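Local structure of DNA polymerase (Bacillus phage phi29, 1XI1) at residues K220-A225 against Y426-V431; H287-F292 against G321-L326; P300-K305 against E338-Y343. The protein replicates viral DNA from a protein primer by strand displacement with high processivity and fidelity, and also has a 3'-5' exonuclease activity. The protein carries 2 engineered substitutions. All blocks are in the same frame, centred on the assembly; numbering follows the deposited sequence.

Contact 1 of 3, residues K220-A225 against Y426-V431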
loop_
_atom_site.group_PDB
_atom_site.type_symbol
_atom_site.label_atom_id
_atom_site.label_comp_id
_atom_site.label_asym_id
_atom_site.label_seq_id
_atom_site.Cartn_x
_atom_site.Cartn_y
_atom_site.Cartn_z
ATOM N N LYS C 220 -1.067 11.890 19.441
ATOM C CA LYS C 220 -1.929 10.761 19.738
ATOM C C LYS C 220 -3.395 11.176 19.694
ATOM O O LYS C 220 -4.251 10.403 19.262
ATOM C CB LYS C 220 -1.574 10.175 21.104
ATOM C CG LYS C 220 -2.241 8.843 21.395
ATOM C CD LYS C 220 -1.749 8.236 22.711
ATOM C CE LYS C 220 -2.522 6.962 23.077
ATOM N NZ LYS C 220 -2.067 6.366 24.372
ATOM N N GLU C 221 -3.684 12.397 20.136
ATOM C CA GLU C 221 -5.053 12.898 20.121
ATOM C C GLU C 221 -5.509 13.094 18.683
ATOM O O GLU C 221 -6.661 12.796 18.355
ATOM C CB GLU C 221 -5.171 14.224 20.865
ATOM C CG GLU C 221 -4.755 14.157 22.317
ATOM C CD GLU C 221 -5.290 15.324 23.143
ATOM O OE1 GLU C 221 -5.245 16.485 22.676
ATOM O OE2 GLU C 221 -5.754 15.074 24.274
ATOM N N VAL C 222 -4.619 13.612 17.834
ATOM C CA VAL C 222 -4.951 13.806 16.431
ATOM C C VAL C 222 -5.231 12.450 15.789
ATOM O O VAL C 222 -6.207 12.301 15.060
ATOM C CB VAL C 222 -3.804 14.486 15.651
ATOM C CG1 VAL C 222 -4.164 14.565 14.152
ATOM C CG2 VAL C 222 -3.571 15.874 16.194
ATOM N N ARG C 223 -4.374 11.469 16.076
ATOM C CA ARG C 223 -4.517 10.122 15.527
ATOM C C ARG C 223 -5.874 9.520 15.856
ATOM O O ARG C 223 -6.393 8.710 15.101
ATOM C CB ARG C 223 -3.423 9.201 16.064
ATOM C CG ARG C 223 -2.007 9.583 15.692
ATOM C CD ARG C 223 -1.397 8.588 14.717
ATOM N NE ARG C 223 -2.073 8.648 13.428
ATOM C CZ ARG C 223 -1.708 7.950 12.361
ATOM N NH1 ARG C 223 -0.669 7.129 12.427
ATOM N NH2 ARG C 223 -2.376 8.082 11.224
ATOM N N TYR C 224 -6.444 9.904 16.993
ATOM C CA TYR C 224 -7.758 9.398 17.375
ATOM C C TYR C 224 -8.778 9.717 16.284
ATOM O O TYR C 224 -9.721 8.949 16.065
ATOM C CB TYR C 224 -8.231 10.045 18.672
ATOM C CG TYR C 224 -7.506 9.588 19.916
ATOM C CD1 TYR C 224 -7.494 10.382 21.065
ATOM C CD2 TYR C 224 -6.821 8.372 19.945
ATOM C CE1 TYR C 224 -6.806 9.980 22.215
ATOM C CE2 TYR C 224 -6.130 7.958 21.086
ATOM C CZ TYR C 224 -6.121 8.768 22.216
ATOM O OH TYR C 224 -5.391 8.386 23.325
ATOM N N ALA C 225 -8.586 10.851 15.608
ATOM C CA ALA C 225 -9.507 11.278 14.557
ATOM C C ALA C 225 -9.181 10.746 13.168
ATOM O O ALA C 225 -9.851 11.112 12.198
ATOM C CB ALA C 225 -9.583 12.801 14.507
ATOM N N TYR C 426 3.191 14.949 9.662
ATOM C CA TYR C 426 2.243 15.942 10.161
ATOM C C TYR C 426 0.888 15.249 10.095
ATOM O O TYR C 426 0.196 15.290 9.075
ATOM C CB TYR C 426 2.291 17.172 9.255
ATOM C CG TYR C 426 1.508 18.322 9.774
ATOM C CD1 TYR C 426 1.866 18.926 10.969
ATOM C CD2 TYR C 426 0.375 18.771 9.109
ATOM C CE1 TYR C 426 1.115 19.949 11.499
ATOM C CE2 TYR C 426 -0.395 19.794 9.632
ATOM C CZ TYR C 426 -0.020 20.377 10.828
ATOM O OH TYR C 426 -0.812 21.382 11.345
ATOM N N THR C 427 0.572 14.555 11.180
ATOM C CA THR C 427 -0.645 13.779 11.328
ATOM C C THR C 427 -1.918 14.529 10.949
ATOM O O THR C 427 -2.790 13.978 10.274
ATOM C CB THR C 427 -0.761 13.279 12.785
ATOM O OG1 THR C 427 0.348 12.427 13.085
ATOM C CG2 THR C 427 -2.032 12.512 12.992
ATOM N N PRO C 428 -2.038 15.802 11.368
ATOM C CA PRO C 428 -3.256 16.547 11.026
ATOM C C PRO C 428 -3.569 16.524 9.543
ATOM O O PRO C 428 -4.732 16.562 9.152
ATOM C CB PRO C 428 -2.972 17.959 11.554
ATOM C CG PRO C 428 -2.027 17.732 12.670
ATOM C CD PRO C 428 -1.105 16.648 12.134
ATOM N N MET C 429 -2.530 16.450 8.717
ATOM C CA MET C 429 -2.701 16.405 7.265
ATOM C C MET C 429 -3.343 15.082 6.818
ATOM O O MET C 429 -4.275 15.068 6.019
ATOM C CB MET C 429 -1.334 16.573 6.586
ATOM C CG MET C 429 -1.389 16.799 5.083
ATOM S SD MET C 429 -2.442 18.192 4.619
ATOM C CE MET C 429 -1.369 19.561 4.784
ATOM N N GLY C 430 -2.845 13.966 7.337
ATOM C CA GLY C 430 -3.391 12.682 6.947
ATOM C C GLY C 430 -4.831 12.532 7.375
ATOM O O GLY C 430 -5.634 11.896 6.692
ATOM N N VAL C 431 -5.167 13.110 8.519
ATOM C CA VAL C 431 -6.537 13.035 9.011
ATOM C C VAL C 431 -7.496 13.724 8.050
ATOM O O VAL C 431 -8.530 13.169 7.670
ATOM C CB VAL C 431 -6.683 13.707 10.415
ATOM C CG1 VAL C 431 -8.170 13.853 10.791
ATOM C CG2 VAL C 431 -5.992 12.873 11.466
HETATM O O HOH W 1 -9.452 10.975 9.111
#

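Contact 2 of 3, residues H287-F292 against G321-L326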
loop_
_atom_site.group_PDB
_atom_site.type_symbol
_atom_site.label_atom_id
_atom_site.label_comp_id
_atom_site.label_asym_id
_atom_site.label_seq_id
_atom_site.Cartn_x
_atom_site.Cartn_y
_atom_site.Cartn_z
ATOM N N HIS C 287 -13.396 16.694 20.265
ATOM C CA HIS C 287 -13.575 15.536 21.143
ATOM C C HIS C 287 -14.991 15.668 21.675
ATOM O O HIS C 287 -15.311 16.609 22.404
ATOM C CB HIS C 287 -12.584 15.569 22.306
ATOM C CG HIS C 287 -12.731 14.420 23.257
ATOM N ND1 HIS C 287 -12.254 14.460 24.550
ATOM C CD2 HIS C 287 -13.305 13.201 23.104
ATOM C CE1 HIS C 287 -12.530 13.317 25.153
ATOM N NE2 HIS C 287 -13.166 12.536 24.299
ATOM N N ILE C 288 -15.848 14.733 21.288
ATOM C CA ILE C 288 -17.232 14.777 21.699
ATOM C C ILE C 288 -17.621 13.480 22.378
ATOM O O ILE C 288 -16.934 12.463 22.259
ATOM C CB ILE C 288 -18.120 15.012 20.482
ATOM C CG1 ILE C 288 -19.573 15.156 20.880
ATOM C CG2 ILE C 288 -18.040 13.847 19.558
ATOM C CD1 ILE C 288 -20.462 15.359 19.668
ATOM N N ARG C 289 -18.717 13.540 23.119
ATOM C CA ARG C 289 -19.239 12.387 23.829
ATOM C C ARG C 289 -20.729 12.387 23.551
ATOM O O ARG C 289 -21.382 13.414 23.701
ATOM C CB ARG C 289 -18.983 12.540 25.314
ATOM C CG ARG C 289 -18.136 11.451 25.906
ATOM C CD ARG C 289 -17.956 11.731 27.365
ATOM N NE ARG C 289 -16.562 11.589 27.744
ATOM C CZ ARG C 289 -15.947 12.386 28.611
ATOM N NH1 ARG C 289 -16.614 13.380 29.188
ATOM N NH2 ARG C 289 -14.667 12.202 28.889
ATOM N N CYS C 290 -21.273 11.254 23.131
ATOM C CA CYS C 290 -22.693 11.228 22.828
ATOM C C CYS C 290 -23.196 9.822 22.616
ATOM O O CYS C 290 -22.468 8.844 22.806
ATOM C CB CYS C 290 -22.963 12.034 21.561
ATOM S SG CYS C 290 -22.120 11.335 20.119
ATOM N N GLU C 291 -24.451 9.752 22.259
ATOM C CA GLU C 291 -25.138 8.537 21.935
ATOM C C GLU C 291 -25.725 8.835 20.549
ATOM O O GLU C 291 -26.003 9.997 20.229
ATOM C CB GLU C 291 -26.276 8.192 22.905
ATOM C CG GLU C 291 -25.825 7.934 24.319
ATOM C CD GLU C 291 -26.943 7.439 25.215
ATOM O OE1 GLU C 291 -27.823 8.266 25.570
ATOM O OE2 GLU C 291 -26.953 6.236 25.567
ATOM N N PHE C 292 -25.927 7.814 19.722
ATOM C CA PHE C 292 -26.426 8.072 18.385
ATOM C C PHE C 292 -27.220 6.933 17.761
ATOM O O PHE C 292 -27.096 5.779 18.149
ATOM C CB PHE C 292 -25.236 8.434 17.497
ATOM C CG PHE C 292 -24.108 7.444 17.571
ATOM C CD1 PHE C 292 -24.117 6.290 16.789
ATOM C CD2 PHE C 292 -23.044 7.650 18.451
ATOM C CE1 PHE C 292 -23.084 5.354 16.876
ATOM C CE2 PHE C 292 -22.003 6.720 18.551
ATOM C CZ PHE C 292 -22.028 5.566 17.758
ATOM N N GLY C 321 -27.368 2.137 24.007
ATOM C CA GLY C 321 -27.256 2.201 25.452
ATOM C C GLY C 321 -26.041 2.904 26.030
ATOM O O GLY C 321 -26.168 3.630 27.017
ATOM N N GLU C 322 -24.866 2.699 25.445
ATOM C CA GLU C 322 -23.668 3.341 25.969
ATOM C C GLU C 322 -23.259 4.649 25.292
ATOM O O GLU C 322 -23.399 4.815 24.081
ATOM C CB GLU C 322 -22.492 2.368 25.943
ATOM C CG GLU C 322 -22.592 1.276 26.992
ATOM C CD GLU C 322 -21.238 0.680 27.347
ATOM O OE1 GLU C 322 -20.313 1.458 27.686
ATOM O OE2 GLU C 322 -21.101 -0.564 27.297
ATOM N N ILE C 323 -22.754 5.574 26.103
ATOM C CA ILE C 323 -22.301 6.878 25.631
ATOM C C ILE C 323 -20.970 6.669 24.946
ATOM O O ILE C 323 -20.048 6.128 25.546
ATOM C CB ILE C 323 -22.102 7.874 26.810
ATOM C CG1 ILE C 323 -23.455 8.228 27.433
ATOM C CG2 ILE C 323 -21.399 9.148 26.324
ATOM C CD1 ILE C 323 -23.344 9.195 28.631
ATOM N N ALA C 324 -20.871 7.093 23.689
ATOM C CA ALA C 324 -19.635 6.930 22.922
ATOM C C ALA C 324 -18.673 8.085 23.160
ATOM O O ALA C 324 -19.074 9.178 23.542
ATOM C CB ALA C 324 -19.950 6.823 21.439
ATOM N N ASP C 325 -17.402 7.829 22.902
ATOM C CA ASP C 325 -16.345 8.819 23.057
ATOM C C ASP C 325 -15.641 8.926 21.705
ATOM O O ASP C 325 -14.996 7.975 21.273
ATOM C CB ASP C 325 -15.376 8.342 24.133
ATOM C CG ASP C 325 -14.434 9.416 24.575
ATOM O OD1 ASP C 325 -13.545 9.769 23.777
ATOM O OD2 ASP C 325 -14.586 9.915 25.713
ATOM N N LEU C 326 -15.752 10.078 21.048
ATOM C CA LEU C 326 -15.164 10.252 19.721
ATOM C C LEU C 326 -14.359 11.528 19.484
ATOM O O LEU C 326 -14.621 12.557 20.093
ATOM C CB LEU C 326 -16.279 10.222 18.668
ATOM C CG LEU C 326 -17.216 9.019 18.594
ATOM C CD1 LEU C 326 -18.403 9.338 17.706
ATOM C CD2 LEU C 326 -16.453 7.826 18.056
HETATM O O HOH W 2 -27.092 4.796 23.298
#

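Contact 3 of 3, residues P300-K305 against E338-Y343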
loop_
_atom_site.group_PDB
_atom_site.type_symbol
_atom_site.label_atom_id
_atom_site.label_comp_id
_atom_site.label_asym_id
_atom_site.label_seq_id
_atom_site.Cartn_x
_atom_site.Cartn_y
_atom_site.Cartn_z
ATOM N N PRO C 300 -24.380 4.328 7.064
ATOM C CA PRO C 300 -23.524 4.428 8.254
ATOM C C PRO C 300 -22.252 5.296 7.957
ATOM O O PRO C 300 -21.760 5.313 6.822
ATOM C CB PRO C 300 -23.272 2.965 8.620
ATOM C CG PRO C 300 -24.358 2.213 7.926
ATOM C CD PRO C 300 -24.530 2.874 6.587
ATOM N N THR C 301 -21.726 5.978 8.951
ATOM C CA THR C 301 -20.604 6.843 8.766
ATOM C C THR C 301 -19.542 6.650 9.847
ATOM O O THR C 301 -18.346 6.734 9.609
ATOM C CB THR C 301 -21.075 8.288 8.763
ATOM O OG1 THR C 301 -21.383 8.682 7.428
ATOM C CG2 THR C 301 -19.997 9.193 9.346
ATOM N N ILE C 302 -20.036 6.380 11.050
ATOM C CA ILE C 302 -19.175 6.172 12.205
ATOM C C ILE C 302 -18.572 4.790 12.112
ATOM O O ILE C 302 -19.263 3.781 12.270
ATOM C CB ILE C 302 -19.959 6.272 13.503
ATOM C CG1 ILE C 302 -20.625 7.641 13.594
ATOM C CG2 ILE C 302 -19.040 6.017 14.681
ATOM C CD1 ILE C 302 -21.564 7.787 14.780
ATOM N N GLN C 303 -17.273 4.731 11.866
ATOM C CA GLN C 303 -16.634 3.437 11.734
ATOM C C GLN C 303 -15.641 3.135 12.815
ATOM O O GLN C 303 -15.221 4.014 13.577
ATOM C CB GLN C 303 -15.955 3.324 10.377
ATOM C CG GLN C 303 -14.462 3.041 10.389
ATOM C CD GLN C 303 -13.880 2.965 8.992
ATOM O OE1 GLN C 303 -14.536 3.304 8.009
ATOM N NE2 GLN C 303 -12.652 2.532 8.674
ATOM N N ILE C 304 -15.297 1.886 12.835
ATOM C CA ILE C 304 -14.312 1.301 13.694
ATOM C C ILE C 304 -13.569 0.382 12.736
ATOM O O ILE C 304 -14.202 -0.386 12.014
ATOM C CB ILE C 304 -14.910 0.534 14.878
ATOM C CG1 ILE C 304 -15.749 1.492 15.717
ATOM C CG2 ILE C 304 -13.820 -0.095 15.734
ATOM C CD1 ILE C 304 -16.648 0.805 16.720
ATOM N N LYS C 305 -12.259 0.470 12.715
ATOM C CA LYS C 305 -11.481 -0.300 11.760
ATOM C C LYS C 305 -10.292 -0.978 12.405
ATOM O O LYS C 305 -10.160 -1.012 13.623
ATOM C CB LYS C 305 -11.040 0.595 10.594
ATOM C CG LYS C 305 -9.820 0.122 9.827
ATOM C CD LYS C 305 -9.517 1.062 8.668
ATOM C CE LYS C 305 -8.615 0.399 7.637
ATOM N NZ LYS C 305 -8.050 1.381 6.671
ATOM N N GLU C 338 -25.634 14.726 10.032
ATOM C CA GLU C 338 -26.678 14.570 9.028
ATOM C C GLU C 338 -27.208 13.145 8.950
ATOM O O GLU C 338 -28.418 12.944 8.872
ATOM C CB GLU C 338 -26.174 14.983 7.647
ATOM C CG GLU C 338 -27.090 14.518 6.538
ATOM C CD GLU C 338 -26.563 14.825 5.160
ATOM O OE1 GLU C 338 -25.402 14.465 4.874
ATOM O OE2 GLU C 338 -27.320 15.420 4.361
ATOM N N HIS C 339 -26.303 12.166 8.983
ATOM C CA HIS C 339 -26.670 10.755 8.878
ATOM C C HIS C 339 -27.199 10.129 10.162
ATOM O O HIS C 339 -27.876 9.092 10.112
ATOM C CB HIS C 339 -25.482 9.919 8.376
ATOM C CG HIS C 339 -25.156 10.121 6.923
ATOM N ND1 HIS C 339 -24.759 9.085 6.098
ATOM C CD2 HIS C 339 -25.093 11.245 6.167
ATOM C CE1 HIS C 339 -24.461 9.566 4.901
ATOM N NE2 HIS C 339 -24.653 10.873 4.918
ATOM N N TYR C 340 -26.902 10.744 11.324
ATOM C CA TYR C 340 -27.382 10.165 12.581
ATOM C C TYR C 340 -28.223 11.134 13.406
ATOM O O TYR C 340 -28.336 12.312 13.098
ATOM C CB TYR C 340 -26.253 9.722 13.500
ATOM C CG TYR C 340 -25.295 8.685 12.995
ATOM C CD1 TYR C 340 -24.487 8.943 11.908
ATOM C CD2 TYR C 340 -25.187 7.450 13.620
ATOM C CE1 TYR C 340 -23.571 8.021 11.469
ATOM C CE2 TYR C 340 -24.282 6.503 13.167
ATOM C CZ TYR C 340 -23.465 6.811 12.095
ATOM O OH TYR C 340 -22.530 5.906 11.667
ATOM N N ASP C 341 -28.813 10.577 14.458
ATOM C CA ASP C 341 -29.551 11.320 15.431
ATOM C C ASP C 341 -28.641 11.301 16.640
ATOM O O ASP C 341 -28.332 10.222 17.177
ATOM C CB ASP C 341 -30.899 10.657 15.756
ATOM C CG ASP C 341 -32.005 11.056 14.793
ATOM O OD1 ASP C 341 -32.091 12.256 14.441
ATOM O OD2 ASP C 341 -32.799 10.176 14.404
ATOM N N LEU C 342 -28.196 12.463 17.087
ATOM C CA LEU C 342 -27.285 12.554 18.223
ATOM C C LEU C 342 -28.008 12.844 19.512
ATOM O O LEU C 342 -28.890 13.716 19.555
ATOM C CB LEU C 342 -26.198 13.584 17.922
ATOM C CG LEU C 342 -25.391 13.300 16.648
ATOM C CD1 LEU C 342 -24.619 14.536 16.200
ATOM C CD2 LEU C 342 -24.453 12.121 16.864
ATOM N N TYR C 343 -27.655 12.126 20.571
ATOM C CA TYR C 343 -28.309 12.340 21.846
ATOM C C TYR C 343 -27.356 12.759 22.966
ATOM O O TYR C 343 -26.262 12.213 23.101
ATOM C CB TYR C 343 -29.062 11.072 22.242
ATOM C CG TYR C 343 -30.261 10.813 21.361
ATOM C CD1 TYR C 343 -30.310 9.716 20.496
ATOM C CD2 TYR C 343 -31.343 11.693 21.370
ATOM C CE1 TYR C 343 -31.419 9.507 19.658
ATOM C CE2 TYR C 343 -32.446 11.502 20.546
ATOM C CZ TYR C 343 -32.485 10.411 19.691
ATOM O OH TYR C 343 -33.587 10.237 18.878
#

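Contact 1 of 3, residues K220-A225 against Y426-V431
A pair of parallel helices, 216-224 and 427-447, is joined here through V222, T427, P428 and V431, together with A225, which follows the end of the first helix. Residues 220-225 belong to the region that binds DNA, coordinates synthesis with degradation and interacts with the terminal protein. The YxGG/A motif of that region begins just after them, at Y226. Residues 426-431 belong to the polymerisation region. The axes of the two short helical segments come within 9.2 Å and differ in direction by only 3°.

V222 carries most of the apolar contact. Its CG1 branch is directed at helix 427-447, anti to the backbone N (chi1 176°). There CG1 meets V431 CG2 at 3.7 Å and P428 CG at 4.1 Å. V431 uses both branches. CG2 faces V222, while CG1 reaches A225 CB at 4.1 Å.

R223 starts out away from the other helix, but its bent chain brings NE to 3.9 Å from T427 CG2. The T427 hydroxyl OG1 is turned to D219, to which it is hydrogen-bonded. Beyond the pair, L351 and I285 of neighbouring strands also touch V222. T434, which is probably involved in binding template-primer structures, lies one turn on from V431.

No direct hydrogen bond crosses between the segments. The polar link is a water that donates to both backbones, 3.1 Å from A225 O and 2.8 Å from V431 O.

Contact 2 of 3, residues H287-F292 against G321-L326
H287-F292 and G321-L326 form an antiparallel strand pair in a sheet that matches the TPR1 insertion of protein-primed family B DNA polymerases. Strand 283-294 lies between strand 324-329 and strand 340-356. The two short strand segments run at 158° to each other.

The backbone bonds come in two reciprocal sets. I288 and L326 are a hydrogen-bonded pair, with I288 N to L326 O at 2.8 Å and L326 N to I288 O at 2.9 Å. C290 and A324 are the second such pair. R289 and D325 sit between them as a non-hydrogen-bonded pair, and R289 CA makes a CH contact with A324 O.

The charged group is centred on D325. CG of D325 stands anti to its backbone N (chi1 -167°), and the carboxylate takes bonds from both H287 and R289. H287 NE2 donates to D325 OD1 at 2.8 Å, on the syn side and 31° out of the carboxylate plane. A weak second bond runs from the same nitrogen to OD2. R289 NE meets D325 OD2 at 3.3 Å on the anti side, giving a salt bridge. The R289 guanidinium would probably favour a charged carboxylate. R289 has a second salt bridge through NH1 to E346, and W327 stacks on the H287 ring.

The apolar contacts are fewer. I288 CG2 lies beside L326 CB at 4.1 Å, and the two side chains run alongside each other on the same face of the sheet as C290 and A324. The A324 methyl touches the edge of the F292 ring, with CB 3.5 Å from CE2.

At the loop end a water takes over. It donates to E291 OE2 at 2.7 Å and accepts a weak bond from G321 N.

Contact 3 of 3, residues P300-K305 against E338-Y343
Y340 fills the tight part of this contact, and its hydroxyl is gripped by the backbone of T301 and I302. Y340 is the first residue to leave helical geometry after helix 330-339. Its CG is anti to the carbonyl carbon (chi1 -60°), and the ring reaches across to the loop of residues 300-302.

Two successive amides point at one oxygen. T301 N donates to Y340 OH at 2.8 Å with a nearly straight N-H...O angle of 168°. I302 N donates to the same OH at 2.6 Å. The hydroxyl is also hydrogen-bonded to L316 O, which as a carbonyl can only accept. Three bonds therefore hold this buried oxygen and limit how the ring can move.

The ring itself is also closely packed. I302 CD1 lies over one face in a CH-pi contact, 3.6 Å from the ring centroid and 22° off the normal. T301 CB comes in at the ring edge, 3.7 Å from Y340 CE1. F292 meets the ring with its own plane almost perpendicular.

The H339 side is looser. T301 OG1 stands 3.7 Å from H339 ND1 without a hydrogen bond, and the two side chains cross at about a right angle. H339 ND1 is bonded instead to I299 O. T301 OG1 is buried and has no polar partner in the model. I442 of helix 427-447 touches both T301 and H339. Farther along the two segments, I304 and Y343 are exposed, and residues 304-305 are poorly ordered.

A buried tyrosine thus pins a loop to a helix-to-strand junction, within what matches the TPR1 insertion of protein-primed family B polymerases.

How the contacts relate
Contacts 1 and 3 are buried, whereas contact 2 is only partly so and has several exposed residues. Contact 1 joins two helices from different functional regions, and along the chain its loop encloses the other two contacts. It touches neither of them, though their nearest atoms are about 6 and 8 Å away. Contacts 2 and 3 do touch, with centres about 10 Å apart, and they share the sheet of strands 283-294 and 340-356. E291 O is probably hydrogen-bonded to Y343 N, and F292 packs on I302. Chemistry follows place: apolar branches and a water in contact 1, strand bonds and charges in contact 2, and a buried hydroxyl in contact 3.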